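Local coordinates for hydrogenase expression/formation protein (HypB) (Archaeoglobus fulgidus, PDB 2WSM) that probably binds and hydrolyses GTP, and takes part in hydrogenase maturation as a nickel- and zinc-binding GTPase whose dimerization depends on GTP, at residues A[137-142]-A[168-173]. Numbering follows the deposited sequence.
Sequences VSVTEG and EAVGAD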
# COMPACT_ATOMS: atom_id res chain seq x y z
N VAL A 137 -11.01 -9.51 -4.94
CA VAL A 137 -11.74 -9.07 -3.76
C VAL A 137 -12.97 -9.96 -3.53
O VAL A 137 -13.67 -10.35 -4.47
CB VAL A 137 -12.15 -7.58 -3.86
CG1 VAL A 137 -13.24 -7.38 -4.91
CG2 VAL A 137 -12.60 -7.08 -2.51
N SER A 138 -13.22 -10.28 -2.28
CA SER A 138 -14.39 -11.08 -1.92
C SER A 138 -15.52 -10.14 -1.49
O SER A 138 -15.26 -9.07 -0.94
CB SER A 138 -14.03 -12.07 -0.80
OG SER A 138 -15.16 -12.38 -0.00
N VAL A 139 -16.77 -10.55 -1.74
CA VAL A 139 -17.93 -9.72 -1.37
C VAL A 139 -18.06 -9.57 0.13
O VAL A 139 -18.71 -8.64 0.61
CB VAL A 139 -19.28 -10.26 -1.93
CG1 VAL A 139 -19.31 -10.17 -3.45
CG2 VAL A 139 -19.56 -11.67 -1.43
N THR A 140 -17.43 -10.47 0.87
CA THR A 140 -17.49 -10.44 2.33
C THR A 140 -16.65 -9.30 2.89
O THR A 140 -16.69 -9.03 4.09
CB THR A 140 -17.00 -11.77 2.95
OG1 THR A 140 -15.62 -11.97 2.63
CG2 THR A 140 -17.80 -12.93 2.39
N GLU A 141 -15.91 -8.62 2.02
CA GLU A 141 -15.06 -7.51 2.45
C GLU A 141 -15.82 -6.19 2.49
O GLU A 141 -15.32 -5.18 2.97
CB GLU A 141 -13.83 -7.39 1.54
CG GLU A 141 -12.86 -8.55 1.66
CD GLU A 141 -11.79 -8.54 0.58
OE1 GLU A 141 -11.05 -7.53 0.47
OE2 GLU A 141 -11.69 -9.54 -0.16
N GLY A 142 -17.06 -6.21 1.99
CA GLY A 142 -17.83 -4.99 1.88
C GLY A 142 -17.82 -4.47 0.45
O GLY A 142 -16.79 -4.50 -0.21
N GLU A 168 -25.81 -11.81 -1.35
CA GLU A 168 -27.07 -11.55 -0.67
C GLU A 168 -26.94 -11.78 0.83
O GLU A 168 -27.28 -10.91 1.63
CB GLU A 168 -28.17 -12.45 -1.25
CG GLU A 168 -29.53 -11.79 -1.28
CD GLU A 168 -29.52 -10.50 -2.07
OE1 GLU A 168 -29.40 -10.57 -3.31
OE2 GLU A 168 -29.63 -9.42 -1.45
N ALA A 169 -26.43 -12.95 1.21
CA ALA A 169 -26.30 -13.33 2.61
C ALA A 169 -25.56 -12.30 3.46
O ALA A 169 -25.86 -12.13 4.64
CB ALA A 169 -25.63 -14.69 2.73
N VAL A 170 -24.59 -11.62 2.86
CA VAL A 170 -23.76 -10.70 3.64
C VAL A 170 -24.16 -9.24 3.45
O VAL A 170 -23.59 -8.35 4.09
CB VAL A 170 -22.26 -10.87 3.31
CG1 VAL A 170 -21.82 -12.28 3.65
CG2 VAL A 170 -21.99 -10.55 1.84
N GLY A 171 -25.13 -9.00 2.58
CA GLY A 171 -25.66 -7.66 2.38
C GLY A 171 -24.79 -6.84 1.45
O GLY A 171 -24.78 -5.62 1.52
N ALA A 172 -24.07 -7.53 0.57
CA ALA A 172 -23.16 -6.85 -0.35
C ALA A 172 -23.76 -6.72 -1.74
O ALA A 172 -24.42 -7.64 -2.25
CB ALA A 172 -21.81 -7.56 -0.40
N ASP A 173 -23.53 -5.57 -2.34
CA ASP A 173 -24.08 -5.24 -3.64
C ASP A 173 -23.04 -5.50 -4.73
O ASP A 173 -22.11 -4.71 -4.92
CB ASP A 173 -24.47 -3.76 -3.65
CG ASP A 173 -25.54 -3.46 -4.65
OD1 ASP A 173 -25.28 -3.60 -5.86
OD2 ASP A 173 -26.64 -3.06 -4.21
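Val139 and Thr140, in the 3-10 turn that follows strand 132-138 of the P-loop GTPase sheet, pack against Val170 and Ala172 of the Schellman turn closing helix 167-170. The contact is small, made by methyl groups that meet each other and the carbonyl oxygen of Val139. The methyl of Ala172 makes the closest approach: CB lies 3.4 Å from Val139 O and 4.0 Å from Val139 CB. That carbonyl accepts a bond from Gly142 N within its own turn. Val170 uses both branches, CG2 coming 4.2 Å from Val139 CG2. Both valines set CG1 anti to the carbonyl carbon (chi1 -67° in Val139, -61° in Val170), which turns the two CG2 methyls to each other. More loosely, Thr140 CG2 meets Val170 CG1 at the exposed border. The hydroxyl of Thr140 bonds back to the strand end, where OG1 and Ser138 OG share a hydrogen bond of 2.7 Å. Glu141 folds back to the same residue; its OE2 takes a nearly straight bond (172°) from Ser138 N, which approaches from above the carboxylate plane. On the other segment, Gly171 adopts positive phi to end the helix, and the chain runs on to Asp173, whose OD1 caps Lys176 N at the start of helix 174-184. Val174 and Met177 of that helix also touch Val139, while backbone bonds from Val137 and Val139 to Asn162 join strand 132-138 and the turn to the end of strand 158-162.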